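Long-range contacts in zinc-finger (Saccharomonospora viridis, PDB 3RMQ), which is of unknown function but binds a zinc ion through a site of three cysteines and one histidine, in a zinc-finger-like domain: residues W9-D13 and P42-D48; E58-I64 and L80-W86. The protein carries 1 engineered substitution. One frame throughout, in Å; residues are numbered along the deposited sequence.

Contact 1: residues W9-D13 and P42-D48; sequences WQQAD and PQTERGD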
ATOM      1  N   TRP A   9      -9.499  -1.882  -0.751  1.00 13.30           N
ATOM      2  CA  TRP A   9      -8.550  -1.695  -1.834  1.00 14.30           C
ATOM      3  C   TRP A   9      -9.136  -0.790  -2.907  1.00 15.51           C
ATOM      4  O   TRP A   9     -10.369  -0.810  -3.131  1.00 12.50           O
ATOM      5  CB  TRP A   9      -8.182  -3.085  -2.453  1.00 13.78           C
ATOM      6  CG  TRP A   9      -7.436  -3.944  -1.476  1.00 16.72           C
ATOM      7  CD1 TRP A   9      -7.972  -4.765  -0.495  1.00 17.62           C
ATOM      8  CD2 TRP A   9      -6.002  -4.053  -1.357  1.00 16.89           C
ATOM      9  NE1 TRP A   9      -6.932  -5.365   0.218  1.00 15.74           N
ATOM     10  CE2 TRP A   9      -5.732  -4.968  -0.309  1.00 16.85           C
ATOM     11  CE3 TRP A   9      -4.917  -3.470  -2.053  1.00 15.70           C
ATOM     12  CZ2 TRP A   9      -4.403  -5.304   0.093  1.00 18.82           C
ATOM     13  CZ3 TRP A   9      -3.574  -3.826  -1.658  1.00 17.06           C
ATOM     14  CH2 TRP A   9      -3.355  -4.724  -0.604  1.00 19.48           C
ATOM     15  N   GLN A  10      -8.265  -0.038  -3.590  1.00 12.15           N
ATOM     16  CA  GLN A  10      -8.683   0.739  -4.752  1.00 12.00           C
ATOM     17  C   GLN A  10      -7.497   0.952  -5.686  1.00 16.05           C
ATOM     18  O   GLN A  10      -6.444   1.433  -5.242  1.00 15.26           O
ATOM     19  CB  GLN A  10      -9.249   2.109  -4.304  1.00 13.56           C
ATOM     20  CG  GLN A  10      -9.533   3.091  -5.468  1.00 18.54           C
ATOM     21  CD  GLN A  10     -10.588   2.551  -6.425  1.00 19.90           C
ATOM     22  OE1 GLN A  10     -11.675   2.173  -5.986  1.00 16.76           O
ATOM     23  NE2 GLN A  10     -10.264   2.481  -7.731  1.00 16.34           N
ATOM     24  N   GLN A  11      -7.662   0.591  -6.952  1.00 13.77           N
ATOM     25  CA  GLN A  11      -6.565   0.775  -7.932  1.00 14.27           C
ATOM     26  C   GLN A  11      -6.522   2.250  -8.323  1.00 16.57           C
ATOM     27  O   GLN A  11      -7.581   2.886  -8.584  1.00 14.02           O
ATOM     28  CB  GLN A  11      -6.798  -0.056  -9.185  1.00 14.47           C
ATOM     29  CG  GLN A  11      -5.623   0.091 -10.212  1.00 13.89           C
ATOM     30  CD  GLN A  11      -5.770  -0.853 -11.355  1.00 14.23           C
ATOM     31  OE1 GLN A  11      -5.448  -2.048 -11.234  1.00 14.33           O
ATOM     32  NE2 GLN A  11      -6.310  -0.361 -12.474  1.00 15.08           N
ATOM     33  N   ALA A  12      -5.315   2.821  -8.366  1.00 15.38           N
ATOM     34  CA  ALA A  12      -5.158   4.199  -8.829  1.00 14.34           C
ATOM     35  C   ALA A  12      -3.692   4.490  -9.043  1.00 18.74           C
ATOM     36  O   ALA A  12      -2.836   3.997  -8.310  1.00 16.35           O
ATOM     37  CB  ALA A  12      -5.740   5.189  -7.780  1.00 14.34           C
ATOM     38  N   ASP A  13      -3.420   5.242 -10.099  1.00 15.92           N
ATOM     39  CA  ASP A  13      -2.065   5.666 -10.400  1.00 19.31           C
ATOM     40  C   ASP A  13      -1.109   4.503 -10.479  1.00 18.03           C
ATOM     41  O   ASP A  13       0.036   4.585 -10.003  1.00 17.53           O
ATOM     42  CB  ASP A  13      -1.551   6.653  -9.361  1.00 28.38           C
ATOM     43  CG  ASP A  13      -0.372   7.474  -9.909  1.00 42.72           C
ATOM     44  OD1 ASP A  13      -0.222   7.554 -11.161  1.00 39.22           O
ATOM     45  OD2 ASP A  13       0.406   8.022  -9.104  1.00 48.70           O
ATOM     46  N   PRO A  42      -8.574   7.872  -9.020  1.00 21.27           N
ATOM     47  CA  PRO A  42      -8.997   6.786  -9.911  1.00 21.29           C
ATOM     48  C   PRO A  42      -9.449   7.339 -11.254  1.00 20.17           C
ATOM     49  O   PRO A  42     -10.133   8.398 -11.288  1.00 21.71           O
ATOM     50  CB  PRO A  42     -10.185   6.149  -9.171  1.00 25.07           C
ATOM     51  CG  PRO A  42     -10.075   6.593  -7.776  1.00 23.75           C
ATOM     52  CD  PRO A  42      -9.397   7.935  -7.793  1.00 22.09           C
ATOM     53  N   GLN A  43      -9.030   6.680 -12.343  0.52 16.25           N
ATOM     54  CA  GLN A  43      -9.356   7.113 -13.720  0.52 18.18           C
ATOM     55  C   GLN A  43      -9.936   5.954 -14.517  0.52 17.47           C
ATOM     56  O   GLN A  43      -9.395   4.850 -14.498  0.52 14.74           O
ATOM     57  CB  GLN A  43      -8.110   7.606 -14.468  0.52 21.67           C
ATOM     58  CG  GLN A  43      -7.575   8.967 -14.060  0.52 31.15           C
ATOM     59  CD  GLN A  43      -6.415   9.400 -14.945  0.52 48.95           C
ATOM     60  OE1 GLN A  43      -6.169   8.817 -16.005  0.52 51.41           O
ATOM     61  NE2 GLN A  43      -5.700  10.415 -14.516  0.52 59.21           N
ATOM     62  N   THR A  44     -10.994   6.220 -15.272  1.00 16.57           N
ATOM     63  CA  THR A  44     -11.615   5.149 -16.018  1.00 18.65           C
ATOM     64  C   THR A  44     -10.680   4.594 -17.086  1.00 18.24           C
ATOM     65  O   THR A  44     -10.690   3.401 -17.345  1.00 17.03           O
ATOM     66  CB  THR A  44     -12.914   5.639 -16.645  1.00 23.80           C
ATOM     67  OG1 THR A  44     -13.771   6.075 -15.589  1.00 23.45           O
ATOM     68  CG2 THR A  44     -13.576   4.506 -17.406  1.00 24.70           C
ATOM     69  N   GLU A  45      -9.869   5.454 -17.703  1.00 15.62           N
ATOM     70  CA  GLU A  45      -8.958   5.010 -18.767  1.00 15.83           C
ATOM     71  C   GLU A  45      -7.923   4.015 -18.270  1.00 16.26           C
ATOM     72  O   GLU A  45      -7.373   3.259 -19.048  1.00 16.17           O
ATOM     73  CB  GLU A  45      -8.193   6.225 -19.347  1.00 23.16           C
ATOM     74  CG  GLU A  45      -9.112   7.222 -20.059  1.00 33.67           C
ATOM     75  CD  GLU A  45      -9.675   8.361 -19.145  1.00 39.74           C
ATOM     76  OE1 GLU A  45      -9.751   8.212 -17.882  1.00 25.53           O
ATOM     77  OE2 GLU A  45     -10.090   9.405 -19.732  1.00 37.57           O
ATOM     78  N   ARG A  46      -7.647   4.016 -16.963  1.00 13.89           N
ATOM     79  CA  ARG A  46      -6.658   3.086 -16.394  1.00 11.79           C
ATOM     80  C   ARG A  46      -7.313   1.816 -15.832  1.00 15.98           C
ATOM     81  O   ARG A  46      -6.656   0.957 -15.170  1.00 15.14           O
ATOM     82  CB  ARG A  46      -5.942   3.789 -15.237  1.00 12.76           C
ATOM     83  CG  ARG A  46      -5.027   4.921 -15.793  1.00 18.06           C
ATOM     84  CD  ARG A  46      -4.469   5.814 -14.696  1.00 16.50           C
ATOM     85  NE  ARG A  46      -3.378   6.683 -15.172  1.00 20.74           N
ATOM     86  CZ  ARG A  46      -2.804   7.615 -14.407  1.00 30.05           C
ATOM     87  NH1 ARG A  46      -3.212   7.781 -13.154  1.00 19.76           N
ATOM     88  NH2 ARG A  46      -1.820   8.375 -14.883  1.00 30.41           N
ATOM     89  N   GLY A  47      -8.611   1.706 -16.067  1.00 15.23           N
ATOM     90  CA  GLY A  47      -9.392   0.561 -15.566  1.00 16.11           C
ATOM     91  C   GLY A  47      -9.686   0.649 -14.066  1.00 14.75           C
ATOM     92  O   GLY A  47     -10.175  -0.327 -13.438  1.00 14.47           O
ATOM     93  N   ASP A  48      -9.480   1.828 -13.474  1.00 14.57           N
ATOM     94  CA  ASP A  48      -9.560   1.937 -12.014  1.00 13.30           C
ATOM     95  C   ASP A  48     -10.984   1.822 -11.463  1.00 13.60           C
ATOM     96  O   ASP A  48     -11.151   1.520 -10.264  1.00 18.19           O
ATOM     97  CB  ASP A  48      -8.983   3.253 -11.476  1.00 13.14           C
ATOM     98  CG  ASP A  48      -7.531   3.498 -11.873  1.00 15.76           C
ATOM     99  OD1 ASP A  48      -6.788   2.533 -12.161  1.00 17.22           O
ATOM    100  OD2 ASP A  48      -7.146   4.708 -11.864  1.00 15.74           O
TER
HETATM  101  O   HOH W   1      -5.375   6.563 -11.606  1.00 17.25           O
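Gln10 and Gln11, consecutive residues of strand 7-12, each give an amide N-H to Asp48, one to its backbone and one to its carboxylate. Gln11 runs out extended and crosses the Asp48 side chain at about a right angle; its NE2 donates to Asp48 OD1 at 2.9 Å, nearly straight (164°), with the amide and carboxylate planes almost perpendicular. Gln10, bent at chi2 (62°), folds forward over the next peptide. Its NE2 uses both hydrogens: one goes to Gln11 O at 2.8 Å, the other to Asp48 O at 2.9 Å through a more bent bond (144°). Asp48 O also accepts from Trp54 NE1.

The other carboxylate oxygen, Asp48 OD2, takes Gln43 N at 2.8 Å on its anti side, pinning the turn around the 3-10 segment 44-46, and receives a hydrogen from a water 2.6 Å away. The same water accepts from Asp13 N and, in the guanidinium plane, from Arg46 NH1. Asp13 OD1 and Arg46 NH1, 3.6 Å apart, form only a long salt bridge, with the oxygen well out of the guanidinium plane.

Beyond these bonds there is van der Waals contact, Pro42 CB lying 3.9 Å from Gln10 NE2, and Phe32 touches Pro42, Ala12 and Gln10. Three donors, Gln11 NE2, Gln43 N and the water, would probably favour the ionised form of the buried Asp48, which joins loop to hairpin.

Contact 2: residues E58-I64 and L80-W86; sequences ECPVCTI and LAHRFDW. With ZN (zinc ion), chain B.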
ATOM      1  N   GLU A  58      -0.274  -4.856  -6.574  1.00 16.03           N
ATOM      2  CA  GLU A  58      -0.547  -4.214  -5.282  1.00 18.69           C
ATOM      3  C   GLU A  58       0.562  -3.230  -4.868  1.00 18.59           C
ATOM      4  O   GLU A  58       1.743  -3.455  -5.121  1.00 17.71           O
ATOM      5  CB  GLU A  58      -0.721  -5.265  -4.188  1.00 21.68           C
ATOM      6  CG  GLU A  58      -2.029  -5.985  -4.273  1.00 25.26           C
ATOM      7  CD  GLU A  58      -2.066  -7.083  -5.336  1.00 38.43           C
ATOM      8  OE1 GLU A  58      -1.009  -7.721  -5.573  1.00 34.97           O
ATOM      9  OE2 GLU A  58      -3.162  -7.290  -5.940  1.00 42.45           O
ATOM     10  N   CYS A  59       0.175  -2.149  -4.214  1.00 15.84           N
ATOM     11  CA  CYS A  59       1.112  -1.177  -3.644  1.00 12.87           C
ATOM     12  C   CYS A  59       1.828  -1.856  -2.475  1.00 15.05           C
ATOM     13  O   CYS A  59       1.187  -2.274  -1.508  1.00 14.29           O
ATOM     14  CB  CYS A  59       0.341   0.070  -3.124  1.00 14.68           C
ATOM     15  SG  CYS A  59       1.466   1.225  -2.216  1.00 16.34           S
ATOM     16  N   PRO A  60       3.162  -2.048  -2.564  1.00 19.84           N
ATOM     17  CA  PRO A  60       3.824  -2.760  -1.453  1.00 18.85           C
ATOM     18  C   PRO A  60       3.666  -2.026  -0.131  1.00 17.50           C
ATOM     19  O   PRO A  60       3.527  -2.651   0.924  1.00 18.77           O
ATOM     20  CB  PRO A  60       5.314  -2.760  -1.870  1.00 20.56           C
ATOM     21  CG  PRO A  60       5.258  -2.701  -3.386  1.00 25.98           C
ATOM     22  CD  PRO A  60       4.084  -1.756  -3.671  1.00 21.92           C
ATOM     23  N   VAL A  61       3.707  -0.692  -0.163  1.00 16.00           N
ATOM     24  CA  VAL A  61       3.658   0.063   1.094  1.00 16.57           C
ATOM     25  C   VAL A  61       2.283  -0.061   1.767  1.00 19.82           C
ATOM     26  O   VAL A  61       2.173  -0.340   2.972  1.00 14.42           O
ATOM     27  CB  VAL A  61       3.991   1.545   0.824  1.00 17.30           C
ATOM     28  CG1 VAL A  61       3.827   2.342   2.087  1.00 20.98           C
ATOM     29  CG2 VAL A  61       5.461   1.628   0.284  1.00 23.65           C
ATOM     30  N   CYS A  62       1.236   0.137   0.984  1.00 18.27           N
ATOM     31  CA  CYS A  62      -0.127  -0.033   1.495  1.00 16.46           C
ATOM     32  C   CYS A  62      -0.359  -1.456   2.044  1.00 16.65           C
ATOM     33  O   CYS A  62      -1.057  -1.624   3.050  1.00 14.29           O
ATOM     34  CB  CYS A  62      -1.168   0.222   0.382  1.00 13.42           C
ATOM     35  SG  CYS A  62      -1.524   1.938   0.095  1.00 15.11           S
ATOM     36  N   THR A  63       0.160  -2.469   1.362  1.00 15.94           N
ATOM     37  CA  THR A  63      -0.075  -3.870   1.778  1.00 14.17           C
ATOM     38  C   THR A  63       0.531  -4.114   3.171  1.00 18.52           C
ATOM     39  O   THR A  63      -0.103  -4.693   4.041  1.00 18.25           O
ATOM     40  CB  THR A  63       0.544  -4.886   0.754  1.00 20.42           C
ATOM     41  OG1 THR A  63      -0.025  -4.691  -0.562  1.00 18.62           O
ATOM     42  CG2 THR A  63       0.277  -6.379   1.207  1.00 20.80           C
ATOM     43  N   ILE A  64       1.782  -3.664   3.366  1.00 13.51           N
ATOM     44  CA  ILE A  64       2.477  -3.819   4.641  1.00 17.32           C
ATOM     45  C   ILE A  64       1.808  -2.915   5.696  1.00 19.70           C
ATOM     46  O   ILE A  64       1.615  -3.334   6.834  1.00 19.19           O
ATOM     47  CB  ILE A  64       3.978  -3.444   4.517  1.00 23.95           C
ATOM     48  CG1 ILE A  64       4.716  -4.419   3.584  1.00 30.39           C
ATOM     49  CG2 ILE A  64       4.662  -3.359   5.906  1.00 22.97           C
ATOM     50  CD1 ILE A  64       4.425  -5.824   3.842  1.00 33.75           C
ATOM     51  N   LEU A  80       5.284 -11.468   4.305  1.00 31.62           N
ATOM     52  CA  LEU A  80       4.436 -10.807   3.329  1.00 30.73           C
ATOM     53  C   LEU A  80       5.274  -9.917   2.380  1.00 31.19           C
ATOM     54  O   LEU A  80       5.111  -9.930   1.157  1.00 29.12           O
ATOM     55  CB  LEU A  80       3.446  -9.937   4.123  1.00 28.01           C
ATOM     56  CG  LEU A  80       2.401  -9.130   3.391  1.00 27.01           C
ATOM     57  CD1 LEU A  80       1.545 -10.099   2.557  1.00 29.61           C
ATOM     58  CD2 LEU A  80       1.532  -8.325   4.397  1.00 24.45           C
ATOM     59  N   ALA A  81       6.171  -9.135   2.962  1.00 28.99           N
ATOM     60  CA  ALA A  81       6.896  -8.094   2.220  1.00 29.02           C
ATOM     61  C   ALA A  81       7.822  -8.737   1.209  1.00 33.13           C
ATOM     62  O   ALA A  81       8.177  -8.145   0.185  1.00 30.84           O
ATOM     63  CB  ALA A  81       7.698  -7.233   3.176  1.00 28.23           C
ATOM     64  N   HIS A  82       8.203  -9.976   1.495  1.00 37.02           N
ATOM     65  CA  HIS A  82       9.201 -10.621   0.696  1.00 45.79           C
ATOM     66  C   HIS A  82       8.722 -10.805  -0.720  1.00 43.39           C
ATOM     67  O   HIS A  82       9.539 -10.955  -1.607  1.00 41.29           O
ATOM     68  CB  HIS A  82       9.668 -11.932   1.337  1.00 59.88           C
ATOM     69  CG  HIS A  82      10.772 -11.735   2.333  1.00 71.77           C
ATOM     70  ND1 HIS A  82      10.733 -10.751   3.301  1.00 73.51           N
ATOM     71  CD2 HIS A  82      11.955 -12.372   2.495  1.00 81.94           C
ATOM     72  CE1 HIS A  82      11.836 -10.800   4.025  1.00 80.13           C
ATOM     73  NE2 HIS A  82      12.596 -11.774   3.556  1.00 85.50           N
ATOM     74  N   ARG A  83       7.421 -10.729  -0.979  1.00 43.34           N
ATOM     75  CA  ARG A  83       6.986 -10.943  -2.355  1.00 45.77           C
ATOM     76  C   ARG A  83       6.909  -9.703  -3.253  1.00 40.52           C
ATOM     77  O   ARG A  83       6.498  -9.806  -4.414  1.00 44.79           O
ATOM     78  CB  ARG A  83       5.655 -11.672  -2.367  1.00 55.93           C
ATOM     79  CG  ARG A  83       4.497 -10.794  -2.094  1.00 58.04           C
ATOM     80  CD  ARG A  83       3.406 -11.615  -1.465  1.00 66.10           C
ATOM     81  NE  ARG A  83       2.143 -10.907  -1.539  1.00 70.31           N
ATOM     82  CZ  ARG A  83       1.013 -11.355  -1.020  1.00 74.14           C
ATOM     83  NH1 ARG A  83      -0.094 -10.631  -1.136  1.00 74.43           N
ATOM     84  NH2 ARG A  83       0.998 -12.519  -0.378  1.00 76.31           N
ATOM     85  N   PHE A  84       7.306  -8.533  -2.751  1.00 31.88           N
ATOM     86  CA  PHE A  84       7.348  -7.318  -3.583  1.00 29.20           C
ATOM     87  C   PHE A  84       8.779  -6.917  -3.948  1.00 36.02           C
ATOM     88  O   PHE A  84       9.726  -7.334  -3.281  1.00 36.43           O
ATOM     89  CB  PHE A  84       6.681  -6.153  -2.826  1.00 25.55           C
ATOM     90  CG  PHE A  84       5.251  -6.408  -2.502  1.00 24.32           C
ATOM     91  CD1 PHE A  84       4.315  -6.418  -3.510  1.00 28.65           C
ATOM     92  CD2 PHE A  84       4.834  -6.605  -1.193  1.00 27.95           C
ATOM     93  CE1 PHE A  84       2.981  -6.641  -3.232  1.00 31.02           C
ATOM     94  CE2 PHE A  84       3.515  -6.844  -0.899  1.00 29.95           C
ATOM     95  CZ  PHE A  84       2.574  -6.853  -1.924  1.00 33.56           C
ATOM     96  N   ASP A  85       8.914  -6.093  -4.986  1.00 35.43           N
ATOM     97  CA  ASP A  85      10.168  -5.410  -5.307  1.00 39.75           C
ATOM     98  C   ASP A  85      10.177  -4.038  -4.619  1.00 37.05           C
ATOM     99  O   ASP A  85       9.211  -3.307  -4.691  1.00 44.75           O
ATOM    100  CB  ASP A  85      10.300  -5.245  -6.823  1.00 45.20           C
ATOM    101  CG  ASP A  85      10.281  -6.593  -7.567  1.00 51.42           C
ATOM    102  OD1 ASP A  85      10.639  -7.626  -6.947  1.00 50.02           O
ATOM    103  OD2 ASP A  85       9.896  -6.618  -8.763  1.00 53.42           O
ATOM    104  N   TRP A  86      11.268  -3.706  -3.956  1.00 29.27           N
ATOM    105  CA  TRP A  86      11.324  -2.543  -3.091  1.00 28.73           C
ATOM    106  C   TRP A  86      12.385  -1.528  -3.544  1.00 35.18           C
ATOM    107  O   TRP A  86      13.594  -1.719  -3.335  1.00 36.51           O
ATOM    108  CB  TRP A  86      11.663  -2.983  -1.682  1.00 26.46           C
ATOM    109  CG  TRP A  86      10.565  -3.743  -1.013  1.00 22.02           C
ATOM    110  CD1 TRP A  86      10.409  -5.107  -0.925  1.00 23.06           C
ATOM    111  CD2 TRP A  86       9.498  -3.165  -0.317  1.00 16.94           C
ATOM    112  NE1 TRP A  86       9.278  -5.400  -0.195  1.00 22.65           N
ATOM    113  CE2 TRP A  86       8.703  -4.221   0.205  1.00 19.90           C
ATOM    114  CE3 TRP A  86       9.123  -1.857  -0.064  1.00 17.44           C
ATOM    115  CZ2 TRP A  86       7.540  -3.984   0.920  1.00 23.17           C
ATOM    116  CZ3 TRP A  86       7.982  -1.619   0.678  1.00 17.74           C
ATOM    117  CH2 TRP A  86       7.196  -2.681   1.155  1.00 19.68           C
TER
HETATM  118 ZN    ZN B 114      -0.223   2.739  -1.584  1.00 17.46          ZN
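The Pro60 ring fits against Phe84 and Trp86 at once, its CB touching both. Its CA stands over the centre of the Phe84 ring, 3.9 Å from the centroid and only 8° off the normal, while its CB lies over the six-membered ring of Trp86, 3.8 Å from that centroid: two CH-pi contacts from one residue in the first turn of helix 60-69. Arg83 CG covers the opposite face of Phe84, so the ring is sandwiched between proline and the arginine's aliphatic stem.

One turn on, Thr63 meets the far end of Phe84, with Thr63 OG1 3.6 Å from Phe84 CZ. That hydroxyl, anti to its own carbonyl carbon (chi1 -59°), donates back to Cys59 O, which Thr63 N also reaches from the other face of the carbonyl. Ile64 points CD1 at Ala81 CB (3.6 Å) and Leu80 CD2, and sets CG1 at the edge of the Trp86 indole, 3.9 Å from Trp86 CH2. The indole is held by a straight bond from Trp86 NE1 to Ala81 O (3.0 Å, 173°), the same oxygen that closes the type I turn 81-84 through Phe84 N.

Cys59 and Cys62 face away from this apolar seam and bind zinc, with Cys59 SG also capping the helix by accepting from Cys62 N; His17 and Cys36 complete the site. Helix 60-69 therefore lies between the metal and the C-terminal helices: Leu90 and Leu94 of helix 88-97 touch Val61 and Ile64, Leu108 of helix 102-109 reaches Ala81, and Trp9 of strand 7-12 packs against Glu58.

Both contacts are largely buried, but the centre of contact 1, which has exposed charges at its margin, lies about 14 Å from that of the chain, the centre of contact 2 about 7 Å. Their chemistry follows: contact 1 ties a loop to a strand through amides, a carboxylate and a water, whereas contact 2 joins the start of helix 60-69 to the end of helix 74-81 and the turn that follows through proline, aromatic and aliphatic surfaces, without a hydrogen bond between its segments. Contact 2 supplies two zinc ligands; contact 1 none, though Ala12 approaches the ligand His17. Strand 7-12 bridges them, Trp9 CH2 lying 3.3 Å from Thr63 OG1, although their centres are about 19 Å apart.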